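Local coordinates for protein Non-ribosomal peptide synthetase (Streptomyces halstedii, PDB 3WV4) that is a non-ribosomal peptide synthetase, here its N-terminal domain, and belongs to the AMP-binding enzymes of the ANL clan, at residues S223-V228 against L365-T370; C239-S244 against P286-L291; A210-H215 against V397-W402; P307-F312 against S329-A334. All blocks are in the same frame, centred on the assembly; numbering follows the deposited sequence.

Contact 1: residues S223-V228 against L365-T370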
loop_
_atom_site.group_PDB
_atom_site.type_symbol
_atom_site.label_atom_id
_atom_site.label_comp_id
_atom_site.label_asym_id
_atom_site.label_seq_id
_atom_site.Cartn_x
_atom_site.Cartn_y
_atom_site.Cartn_z
ATOM N N SER A 223 -6.233 5.949 7.233
ATOM C CA SER A 223 -6.488 6.951 8.318
ATOM C C SER A 223 -6.054 6.396 9.658
ATOM O O SER A 223 -5.531 7.101 10.505
ATOM C CB SER A 223 -7.981 7.344 8.357
ATOM O OG SER A 223 -8.783 6.245 8.850
ATOM N N SER A 224 -6.212 5.108 9.851
ATOM C CA SER A 224 -5.844 4.530 11.171
ATOM C C SER A 224 -4.346 4.397 11.377
ATOM O O SER A 224 -3.788 4.685 12.451
ATOM C CB SER A 224 -6.532 3.169 11.344
ATOM O OG SER A 224 -6.190 2.571 12.561
ATOM N N ILE A 225 -3.666 3.906 10.363
ATOM C CA ILE A 225 -2.206 3.855 10.407
ATOM C C ILE A 225 -1.642 5.268 10.667
ATOM O O ILE A 225 -0.728 5.511 11.488
ATOM C CB ILE A 225 -1.668 3.297 9.046
ATOM C CG1 ILE A 225 -1.929 1.805 8.919
ATOM C CG2 ILE A 225 -0.203 3.567 8.960
ATOM C CD1 ILE A 225 -1.890 1.275 7.493
ATOM N N ASN A 226 -2.197 6.221 9.949
ATOM C CA ASN A 226 -1.696 7.583 10.028
ATOM C C ASN A 226 -2.010 8.242 11.352
ATOM O O ASN A 226 -1.190 9.020 11.840
ATOM C CB ASN A 226 -2.184 8.509 8.935
ATOM C CG ASN A 226 -1.285 9.723 8.852
ATOM O OD1 ASN A 226 -0.075 9.629 9.034
ATOM N ND2 ASN A 226 -1.861 10.847 8.752
ATOM N N ALA A 227 -3.108 7.851 11.997
ATOM C CA ALA A 227 -3.394 8.378 13.374
ATOM C C ALA A 227 -2.270 7.964 14.314
ATOM O O ALA A 227 -1.993 8.634 15.293
ATOM C CB ALA A 227 -4.706 7.826 13.882
ATOM N N VAL A 228 -1.639 6.816 14.068
ATOM C CA VAL A 228 -0.501 6.391 14.919
ATOM C C VAL A 228 0.847 7.003 14.448
ATOM O O VAL A 228 1.617 7.473 15.237
ATOM C CB VAL A 228 -0.335 4.852 15.042
ATOM C CG1 VAL A 228 0.643 4.525 16.146
ATOM C CG2 VAL A 228 -1.614 4.150 15.335
ATOM N N LEU A 365 0.423 -1.883 19.445
ATOM C CA LEU A 365 -0.983 -1.857 19.877
ATOM C C LEU A 365 -1.823 -1.992 18.646
ATOM O O LEU A 365 -1.375 -1.635 17.592
ATOM C CB LEU A 365 -1.265 -0.532 20.545
ATOM C CG LEU A 365 -0.568 -0.314 21.871
ATOM C CD1 LEU A 365 -0.594 1.148 22.265
ATOM C CD2 LEU A 365 -1.257 -1.161 22.932
ATOM N N PRO A 366 -3.061 -2.503 18.776
ATOM C CA PRO A 366 -3.992 -2.531 17.661
ATOM C C PRO A 366 -4.099 -1.191 16.991
ATOM O O PRO A 366 -3.859 -0.174 17.616
ATOM C CB PRO A 366 -5.333 -2.791 18.310
ATOM C CG PRO A 366 -5.070 -3.229 19.702
ATOM C CD PRO A 366 -3.711 -2.748 20.078
ATOM N N LEU A 367 -4.451 -1.197 15.721
ATOM C CA LEU A 367 -4.682 0.034 14.999
ATOM C C LEU A 367 -5.858 0.714 15.667
ATOM O O LEU A 367 -6.790 0.050 16.167
ATOM C CB LEU A 367 -5.053 -0.241 13.577
ATOM C CG LEU A 367 -4.049 -0.764 12.539
ATOM C CD1 LEU A 367 -4.544 -0.381 11.150
ATOM C CD2 LEU A 367 -2.647 -0.243 12.729
ATOM N N PRO A 368 -5.810 2.045 15.748
ATOM C CA PRO A 368 -6.956 2.708 16.373
ATOM C C PRO A 368 -8.258 2.312 15.667
ATOM O O PRO A 368 -8.307 2.346 14.433
ATOM C CB PRO A 368 -6.661 4.197 16.146
ATOM C CG PRO A 368 -5.200 4.282 15.999
ATOM C CD PRO A 368 -4.672 2.947 15.550
ATOM N N GLY A 369 -9.306 2.017 16.453
ATOM C CA GLY A 369 -10.587 1.652 15.914
ATOM C C GLY A 369 -10.729 0.185 15.587
ATOM O O GLY A 369 -11.689 -0.173 14.922
ATOM N N THR A 370 -9.774 -0.663 15.986
ATOM C CA THR A 370 -9.822 -2.080 15.602
ATOM C C THR A 370 -9.667 -2.857 16.884
ATOM O O THR A 370 -9.372 -2.258 17.884
ATOM C CB THR A 370 -8.687 -2.443 14.612
ATOM O OG1 THR A 370 -7.435 -2.430 15.285
ATOM C CG2 THR A 370 -8.610 -1.409 13.518
#
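Ser224, Pro368 and Leu367 bury the most surface where helix 215-229 meets the turn that follows strand 362-366. The polar link is a hydrogen bond from Ser224 OG to the carbonyl O of Pro368, 2.8 Å long. It lies in the carbonyl plane and reaches a lone pair, with a C=O...donor angle of 129°. With OG trans to the backbone N (chi1 179°), the hydroxyl is aimed at the turn. Ser224 OG also rests against Leu367 CB at 3.2 Å and Pro368 CD at 3.4 Å, so apolar atoms crowd round the bond. One helical turn on, Val228 CG2 crosses the proline ring at an angle and presses on Pro368 CD at 3.3 Å, closer than usual for two carbons. Ala227 CB reaches the outer part of the ring, 4.2 Å from Pro368 CG. Leu367 CD1 runs alongside Ile225 CG1, 4.1 Å away, and Ile350 of strand 349-350 touches both side chains.

Leu367 to Thr370 form a type II turn with Gly369 in a left-handed conformation. Its main-chain bond, Thr370 N to Leu367 O, is weak, and Thr370 OG1 adds a second bond to the same oxygen at 2.7 Å. Chemically, one lone-pair-directed bond joins helix to turn, and the carbons of Pro368 and Leu367 around it probably limit its exposure to water.

Contact 2: residues C239-S244 against P286-L291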
loop_
_atom_site.group_PDB
_atom_site.type_symbol
_atom_site.label_atom_id
_atom_site.label_comp_id
_atom_site.label_asym_id
_atom_site.label_seq_id
_atom_site.Cartn_x
_atom_site.Cartn_y
_atom_site.Cartn_z
ATOM N N CYS A 239 10.179 6.333 -0.874
ATOM C CA CYS A 239 9.616 5.038 -1.036
ATOM C C CYS A 239 10.334 4.272 -2.125
ATOM O O CYS A 239 10.205 4.551 -3.341
ATOM C CB CYS A 239 8.132 5.139 -1.361
ATOM S SG CYS A 239 7.347 3.540 -1.320
ATOM N N ARG A 240 11.069 3.280 -1.656
ATOM C CA ARG A 240 11.854 2.399 -2.484
ATOM C C ARG A 240 11.031 1.124 -2.740
ATOM O O ARG A 240 11.319 0.320 -3.637
ATOM C CB ARG A 240 13.159 2.171 -1.728
ATOM C CG ARG A 240 14.239 1.389 -2.425
ATOM C CD ARG A 240 15.256 2.222 -3.229
ATOM N NE ARG A 240 16.571 1.624 -2.968
ATOM C CZ ARG A 240 16.916 0.396 -3.362
ATOM N NH1 ARG A 240 16.089 -0.345 -4.113
ATOM N NH2 ARG A 240 18.103 -0.097 -3.033
ATOM N N MET A 241 9.949 0.990 -1.999
ATOM C CA MET A 241 9.043 -0.134 -2.147
ATOM C C MET A 241 8.141 0.068 -3.320
ATOM O O MET A 241 7.746 1.197 -3.618
ATOM C CB MET A 241 8.126 -0.300 -0.929
ATOM C CG MET A 241 8.641 -1.284 0.117
ATOM S SD MET A 241 9.975 -0.651 1.121
ATOM C CE MET A 241 9.352 1.016 1.296
ATOM N N SER A 242 7.769 -1.053 -3.925
ATOM C CA SER A 242 6.892 -1.052 -5.058
ATOM C C SER A 242 5.487 -0.653 -4.681
ATOM O O SER A 242 4.892 -1.174 -3.718
ATOM C CB SER A 242 6.864 -2.426 -5.712
ATOM O OG SER A 242 5.870 -2.419 -6.727
ATOM N N VAL A 243 4.927 0.257 -5.471
ATOM C CA VAL A 243 3.535 0.673 -5.240
ATOM C C VAL A 243 2.512 -0.366 -5.713
ATOM O O VAL A 243 1.302 -0.131 -5.616
ATOM C CB VAL A 243 3.254 2.062 -5.831
ATOM C CG1 VAL A 243 4.176 3.081 -5.177
ATOM C CG2 VAL A 243 3.410 2.086 -7.340
ATOM N N SER A 244 3.008 -1.516 -6.178
ATOM C CA SER A 244 2.225 -2.736 -6.477
ATOM C C SER A 244 2.147 -3.717 -5.307
ATOM O O SER A 244 1.464 -4.718 -5.375
ATOM C CB SER A 244 2.923 -3.515 -7.603
ATOM O OG SER A 244 3.176 -2.667 -8.716
ATOM N N PRO A 286 9.850 4.247 4.618
ATOM C CA PRO A 286 9.472 2.875 5.000
ATOM C C PRO A 286 10.638 1.953 4.665
ATOM O O PRO A 286 11.323 2.181 3.662
ATOM C CB PRO A 286 8.216 2.587 4.140
ATOM C CG PRO A 286 8.228 3.623 3.065
ATOM C CD PRO A 286 8.955 4.824 3.603
ATOM N N ILE A 287 10.876 0.952 5.494
ATOM C CA ILE A 287 11.976 0.023 5.259
ATOM C C ILE A 287 11.564 -1.432 5.509
ATOM O O ILE A 287 10.496 -1.718 6.061
ATOM C CB ILE A 287 13.167 0.299 6.225
ATOM C CG1 ILE A 287 12.677 0.214 7.674
ATOM C CG2 ILE A 287 13.790 1.656 5.947
ATOM C CD1 ILE A 287 13.798 0.063 8.674
ATOM N N VAL A 288 12.490 -2.310 5.142
ATOM C CA VAL A 288 12.469 -3.740 5.381
ATOM C C VAL A 288 13.885 -4.083 5.892
ATOM O O VAL A 288 14.831 -3.319 5.632
ATOM C CB VAL A 288 12.125 -4.408 4.020
ATOM C CG1 VAL A 288 12.440 -5.882 3.983
ATOM C CG2 VAL A 288 10.680 -4.170 3.658
ATOM N N PRO A 289 14.046 -5.179 6.690
ATOM C CA PRO A 289 15.386 -5.440 7.246
ATOM C C PRO A 289 16.529 -5.301 6.237
ATOM O O PRO A 289 17.568 -4.674 6.556
ATOM C CB PRO A 289 15.267 -6.861 7.766
ATOM C CG PRO A 289 13.849 -6.907 8.262
ATOM C CD PRO A 289 13.061 -6.130 7.234
ATOM N N SER A 290 16.325 -5.853 5.038
ATOM C CA SER A 290 17.378 -5.882 4.047
ATOM C C SER A 290 17.748 -4.454 3.638
ATOM O O SER A 290 18.912 -4.098 3.683
ATOM C CB SER A 290 17.044 -6.783 2.864
ATOM O OG SER A 290 16.088 -6.150 2.023
ATOM N N LEU A 291 16.765 -3.619 3.333
ATOM C CA LEU A 291 17.029 -2.197 3.077
ATOM C C LEU A 291 17.657 -1.424 4.261
ATOM O O LEU A 291 18.505 -0.546 4.069
ATOM C CB LEU A 291 15.741 -1.496 2.645
ATOM C CG LEU A 291 15.853 -0.060 2.141
ATOM C CD1 LEU A 291 16.923 0.081 1.081
ATOM C CD2 LEU A 291 14.502 0.428 1.589
HETATM O O HOH W 1 11.690 3.262 1.282
#
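The flat guanidinium group of Arg240 is approached obliquely by Leu291 CD1, squarely over neither face nor edge, while the aliphatic base of the same side chain carries the firmer contact. Leu291 CD2 lies 4.0 Å from Arg240 CB and crosses the arginine at a slant. Leu291 belongs to helix 289-300, the helical leg of a beta-alpha-beta crossover from strand 284-287 to the parallel strand 311-314. The end of strand 236-239 and the loop after it pack on the junction where strand 284-287 hands over to its helix, with Val288 at the N-cap position.

Deeper in, Met241 buries the most surface. Its chain bends at chi2 (76°) and again at chi3 (39°), which curls the methyl back onto Pro286. Met241 CE lies 3.3 Å from Pro286 CG, tight for two carbons, and equally near Pro286 O. Met241 SD makes a looser contact with Val288 CG2, 4.4 Å away. Cys239 SG adds another loose apolar contact, 4.5 Å from Pro286 CG. Phe247 of helix 246-258 touches both Met241 and Pro286, so this buried patch is shared by three elements of the fold. Beyond Met241, whose carbonyl is bonded by Asn104, an ST turn in which Ser242 OG accepts from Ser244 N leads the loop on towards helix 246-258.

The two backbones are bridged by one water, which accepts from Arg240 N at 3.0 Å and donates to Pro286 O at 2.6 Å.

Contact 3: residues A210-H215 against V397-W402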
loop_
_atom_site.group_PDB
_atom_site.type_symbol
_atom_site.label_atom_id
_atom_site.label_comp_id
_atom_site.label_asym_id
_atom_site.label_seq_id
_atom_site.Cartn_x
_atom_site.Cartn_y
_atom_site.Cartn_z
ATOM N N ALA A 210 -5.982 -13.546 -4.122
ATOM C CA ALA A 210 -5.896 -12.136 -3.953
ATOM C C ALA A 210 -6.830 -11.713 -2.855
ATOM O O ALA A 210 -7.963 -12.195 -2.780
ATOM C CB ALA A 210 -6.291 -11.426 -5.237
ATOM N N VAL A 211 -6.381 -10.791 -2.027
ATOM C CA VAL A 211 -7.302 -10.124 -1.116
ATOM C C VAL A 211 -8.100 -9.050 -1.851
ATOM O O VAL A 211 -7.538 -8.272 -2.594
ATOM C CB VAL A 211 -6.538 -9.503 0.034
ATOM C CG1 VAL A 211 -7.491 -8.841 1.027
ATOM C CG2 VAL A 211 -5.699 -10.589 0.708
ATOM N N ALA A 212 -9.407 -9.056 -1.649
ATOM C CA ALA A 212 -10.309 -8.132 -2.274
ATOM C C ALA A 212 -10.542 -7.001 -1.358
ATOM O O ALA A 212 -11.107 -7.171 -0.268
ATOM C CB ALA A 212 -11.643 -8.792 -2.602
ATOM N N CYS A 213 -10.180 -5.808 -1.824
ATOM C CA CYS A 213 -10.153 -4.666 -0.952
ATOM C C CYS A 213 -11.116 -3.627 -1.400
ATOM O O CYS A 213 -10.888 -2.974 -2.446
ATOM C CB CYS A 213 -8.739 -4.063 -0.914
ATOM S SG CYS A 213 -7.443 -5.188 -0.368
ATOM N N PRO A 214 -12.166 -3.401 -0.610
ATOM C CA PRO A 214 -13.080 -2.343 -0.939
ATOM C C PRO A 214 -12.552 -0.981 -0.594
ATOM O O PRO A 214 -11.720 -0.843 0.267
ATOM C CB PRO A 214 -14.319 -2.654 -0.071
ATOM C CG PRO A 214 -14.154 -4.090 0.318
ATOM C CD PRO A 214 -12.671 -4.204 0.503
ATOM N N HIS A 215 -13.117 0.036 -1.208
ATOM C CA HIS A 215 -12.788 1.447 -0.883
ATOM C C HIS A 215 -12.759 1.800 0.578
ATOM O O HIS A 215 -11.785 2.395 1.066
ATOM C CB HIS A 215 -13.816 2.385 -1.546
ATOM C CG HIS A 215 -13.571 2.585 -3.007
ATOM N ND1 HIS A 215 -12.977 3.728 -3.507
ATOM C CD2 HIS A 215 -13.807 1.784 -4.078
ATOM C CE1 HIS A 215 -12.875 3.624 -4.824
ATOM N NE2 HIS A 215 -13.360 2.453 -5.193
ATOM N N VAL A 397 -10.714 -4.920 8.174
ATOM C CA VAL A 397 -10.782 -6.312 7.748
ATOM C C VAL A 397 -11.363 -6.310 6.355
ATOM O O VAL A 397 -12.471 -5.838 6.179
ATOM C CB VAL A 397 -11.685 -7.142 8.633
ATOM C CG1 VAL A 397 -11.874 -8.528 7.957
ATOM C CG2 VAL A 397 -11.076 -7.266 10.031
ATOM N N MET A 398 -10.617 -6.823 5.384
ATOM C CA MET A 398 -10.969 -6.701 3.976
ATOM C C MET A 398 -12.072 -7.690 3.643
ATOM O O MET A 398 -12.514 -8.418 4.510
ATOM C CB MET A 398 -9.712 -6.942 3.093
ATOM C CG MET A 398 -8.640 -5.859 3.270
ATOM S SD MET A 398 -9.180 -4.231 2.660
ATOM C CE MET A 398 -7.929 -3.273 3.565
ATOM N N ALA A 399 -12.520 -7.695 2.403
ATOM C CA ALA A 399 -13.703 -8.422 2.013
ATOM C C ALA A 399 -13.524 -9.932 1.749
ATOM O O ALA A 399 -14.461 -10.503 1.297
ATOM C CB ALA A 399 -14.291 -7.795 0.768
ATOM N N GLY A 400 -12.380 -10.554 2.009
ATOM C CA GLY A 400 -12.157 -11.938 1.637
ATOM C C GLY A 400 -11.170 -12.009 0.470
ATOM O O GLY A 400 -10.536 -11.004 0.120
ATOM N N TYR A 401 -11.034 -13.211 -0.106
ATOM C CA TYR A 401 -10.216 -13.442 -1.263
ATOM C C TYR A 401 -11.074 -13.390 -2.510
ATOM O O TYR A 401 -12.223 -13.799 -2.480
ATOM C CB TYR A 401 -9.517 -14.796 -1.159
ATOM C CG TYR A 401 -8.682 -14.926 0.096
ATOM C CD1 TYR A 401 -7.545 -14.149 0.276
ATOM C CD2 TYR A 401 -9.046 -15.792 1.110
ATOM C CE1 TYR A 401 -6.772 -14.257 1.424
ATOM C CE2 TYR A 401 -8.282 -15.917 2.267
ATOM C CZ TYR A 401 -7.140 -15.145 2.421
ATOM O OH TYR A 401 -6.384 -15.234 3.593
ATOM N N TRP A 402 -10.527 -12.900 -3.612
ATOM C CA TRP A 402 -11.299 -12.732 -4.819
ATOM C C TRP A 402 -11.775 -14.117 -5.374
ATOM O O TRP A 402 -10.950 -14.991 -5.647
ATOM C CB TRP A 402 -10.430 -12.001 -5.823
ATOM C CG TRP A 402 -10.943 -11.918 -7.211
ATOM C CD1 TRP A 402 -10.411 -12.528 -8.306
ATOM C CD2 TRP A 402 -12.064 -11.179 -7.666
ATOM N NE1 TRP A 402 -11.110 -12.183 -9.436
ATOM C CE2 TRP A 402 -12.160 -11.388 -9.062
ATOM C CE3 TRP A 402 -12.987 -10.327 -7.043
ATOM C CZ2 TRP A 402 -13.142 -10.793 -9.846
ATOM C CZ3 TRP A 402 -13.999 -9.737 -7.833
ATOM C CH2 TRP A 402 -14.062 -9.984 -9.221
#
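Met398 can be followed atom by atom across strand 210-214. Met398 CB sits 3.6 Å from Val211 CG1, whose side chain crosses it at about a right angle, and also faces Ala212 O. Met398 CG lies 3.9 Å from both Val211 CG1 and Cys213 SG. The bend at chi2 (-67°) turns the sulfur against the cysteine, where Met398 SD lies 3.6 Å from both CB and SG of Cys213. Met398 CE, the tip, comes no closer than 4.4 Å to Cys213 SG. Ala399 CB packs on Pro214 CG at 3.7 Å.

Main-chain bonds hold the two segments together. Ala212 uses both its polar atoms: its N donates to Gly400 O at 2.9 Å, almost straight at 179°, and its O accepts from Ala399 N. Trp402 N donates to Ala210 O at 2.8 Å; the same oxygen lies in the plane of the Tyr401 ring, at its edge. Val211 with Tyr401 forms a single beta bridge.

Loop 397-402 lines one edge of strand 210-214, whose partner in its sheet is the antiparallel strand 195-200. Tyr401 OH bonds Glu344, Trp402 NE1 bonds Asp140 O in helix 131-141, and Met398 touches Gln217 of helix 215-229 and Tyr412 of strand 412-413.

Contact 4: residues P307-F312 against S329-A334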
loop_
_atom_site.group_PDB
_atom_site.type_symbol
_atom_site.label_atom_id
_atom_site.label_comp_id
_atom_site.label_asym_id
_atom_site.label_seq_id
_atom_site.Cartn_x
_atom_site.Cartn_y
_atom_site.Cartn_z
ATOM N N PRO A 307 20.215 14.187 7.831
ATOM C CA PRO A 307 19.574 14.733 9.062
ATOM C C PRO A 307 18.068 15.022 8.965
ATOM O O PRO A 307 17.428 15.107 9.971
ATOM C CB PRO A 307 20.361 16.052 9.303
ATOM C CG PRO A 307 20.909 16.422 7.917
ATOM C CD PRO A 307 21.279 15.077 7.334
ATOM N N THR A 308 17.499 15.146 7.771
ATOM C CA THR A 308 16.046 15.378 7.672
ATOM C C THR A 308 15.173 14.169 8.061
ATOM O O THR A 308 14.035 14.344 8.406
ATOM C CB THR A 308 15.691 15.821 6.260
ATOM O OG1 THR A 308 16.144 14.811 5.346
ATOM C CG2 THR A 308 16.360 17.185 5.952
ATOM N N LEU A 309 15.726 12.959 8.008
ATOM C CA LEU A 309 15.013 11.735 8.361
ATOM C C LEU A 309 14.549 11.706 9.823
ATOM O O LEU A 309 15.371 11.799 10.738
ATOM C CB LEU A 309 15.895 10.546 8.094
ATOM C CG LEU A 309 15.896 10.105 6.628
ATOM C CD1 LEU A 309 16.897 9.008 6.486
ATOM C CD2 LEU A 309 14.524 9.585 6.180
ATOM N N ARG A 310 13.231 11.577 10.005
ATOM C CA ARG A 310 12.601 11.528 11.311
ATOM C C ARG A 310 11.915 10.206 11.671
ATOM O O ARG A 310 11.611 9.954 12.854
ATOM C CB ARG A 310 11.626 12.706 11.469
ATOM C CG ARG A 310 10.254 12.541 10.818
ATOM C CD ARG A 310 9.431 13.845 10.982
ATOM N NE ARG A 310 8.085 13.682 10.453
ATOM C CZ ARG A 310 7.049 13.156 11.135
ATOM N NH1 ARG A 310 7.170 12.791 12.384
ATOM N NH2 ARG A 310 5.878 13.040 10.579
ATOM N N MET A 311 11.660 9.347 10.698
ATOM C CA MET A 311 11.021 8.046 11.009
ATOM C C MET A 311 11.321 7.007 9.973
ATOM O O MET A 311 11.327 7.310 8.773
ATOM C CB MET A 311 9.494 8.174 11.099
ATOM C CG MET A 311 8.800 6.993 11.764
ATOM S SD MET A 311 7.023 7.253 11.967
ATOM C CE MET A 311 7.025 8.702 13.038
ATOM N N PHE A 312 11.635 5.811 10.461
ATOM C CA PHE A 312 11.687 4.603 9.706
ATOM C C PHE A 312 10.542 3.707 10.161
ATOM O O PHE A 312 10.370 3.500 11.377
ATOM C CB PHE A 312 12.965 3.827 9.989
ATOM C CG PHE A 312 14.187 4.551 9.586
ATOM C CD1 PHE A 312 14.584 4.581 8.259
ATOM C CD2 PHE A 312 14.947 5.244 10.535
ATOM C CE1 PHE A 312 15.722 5.279 7.876
ATOM C CE2 PHE A 312 16.089 5.959 10.146
ATOM C CZ PHE A 312 16.472 5.981 8.800
ATOM N N SER A 329 22.061 5.442 15.687
ATOM C CA SER A 329 23.355 6.052 15.743
ATOM C C SER A 329 23.611 6.962 14.514
ATOM O O SER A 329 24.099 8.065 14.658
ATOM C CB SER A 329 24.409 4.946 15.871
ATOM O OG SER A 329 25.703 5.466 15.990
ATOM N N ALA A 330 23.204 6.497 13.344
ATOM C CA ALA A 330 23.365 7.237 12.096
ATOM C C ALA A 330 22.353 8.368 11.948
ATOM O O ALA A 330 22.710 9.414 11.435
ATOM C CB ALA A 330 23.274 6.303 10.905
ATOM N N PHE A 331 21.136 8.167 12.442
ATOM C CA PHE A 331 20.056 9.156 12.396
ATOM C C PHE A 331 19.399 9.325 13.775
ATOM O O PHE A 331 18.308 8.792 14.012
ATOM C CB PHE A 331 19.017 8.666 11.448
ATOM C CG PHE A 331 19.574 8.287 10.105
ATOM C CD1 PHE A 331 19.802 6.980 9.789
ATOM C CD2 PHE A 331 19.891 9.290 9.151
ATOM C CE1 PHE A 331 20.321 6.647 8.569
ATOM C CE2 PHE A 331 20.391 8.949 7.906
ATOM C CZ PHE A 331 20.619 7.613 7.614
ATOM N N PRO A 332 20.045 10.065 14.687
ATOM C CA PRO A 332 19.549 10.099 16.071
ATOM C C PRO A 332 18.246 10.859 16.203
ATOM O O PRO A 332 17.592 10.730 17.187
ATOM C CB PRO A 332 20.653 10.836 16.811
ATOM C CG PRO A 332 21.312 11.618 15.749
ATOM C CD PRO A 332 21.314 10.754 14.563
ATOM N N GLY A 333 17.859 11.589 15.173
ATOM C CA GLY A 333 16.553 12.251 15.135
ATOM C C GLY A 333 15.415 11.401 14.638
ATOM O O GLY A 333 14.308 11.889 14.502
ATOM N N ALA A 334 15.666 10.122 14.363
ATOM C CA ALA A 334 14.709 9.350 13.666
ATOM C C ALA A 334 14.206 8.268 14.589
ATOM O O ALA A 334 14.982 7.679 15.309
ATOM C CB ALA A 334 15.301 8.755 12.371
#
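Phe331 takes Leu309 onto one face and meets Phe312 obliquely, making the apolar centre of this contact. Leu309 CD1 forms a CH-pi contact over the ring, 4.1 Å from the Phe331 centroid and 24° off the normal, displaced towards the CE2 side. The two phenylalanine rings have centroids 5.5 Å apart and planes at 59°. Phe331 CD1 comes up to the edge of the Phe312 ring, near its plane and 3.6 Å from CZ. Ala334 CB fills in beside them, 3.7 Å from Phe312 CE2 and 3.5 Å from the carbonyl O of Leu309.

The groups sit where the start of strand 311-314 and the loop before it meet the exit of helix 321-330, in one beta-alpha-beta unit. Phe331 is the first residue to leave the conformation of helix 321-330, and with CG opposite its carbonyl carbon (chi1 -52°) the ring swings in towards Leu309 and Phe312. A type I turn from Phe331 to Ala334, closed by a bond from Ala334 N to Phe331 O of 3.0 Å, then leads the chain to strand 335-340. There Ala334 CA makes a CA-H...O contact of 3.3 Å with Arg310 O, just where strands 311-314 and 335-340 begin to pair in parallel through Gln335.

Further out, Leu295 of helix 289-300 touches both phenylalanines. Arg310 touches Gly333 O with CA and CB, while its guanidinium forms a salt bridge with Asp235. The contact thus rests mainly on dispersion and CH-pi packing with one CA-H...O contact, and the charge of Arg310 is paired outside it.

Along the chain, contact 3 spans the longest loop; within it lies contact 1, and within that contacts 2 and 4 follow in series. Strand 210-214 of contact 3 runs straight into helix 215-229 of contact 1, although their centres are about 19 Å apart. Contacts 1, 2 and 4 all reach the same large mixed sheet. Contacts 2 and 4, with centres about 17 Å apart, lie on its neighbouring strands 284-287 and 311-314 and touch through Ile287 CG2 and Phe312 CD1, 3.8 Å apart. Contacts 3 and 4 lie on opposite sides of the chain's centre, about 35 Å between centres. Contacts 1 and 3 join parts far apart in sequence; contact 4 is local to one beta-alpha-beta unit.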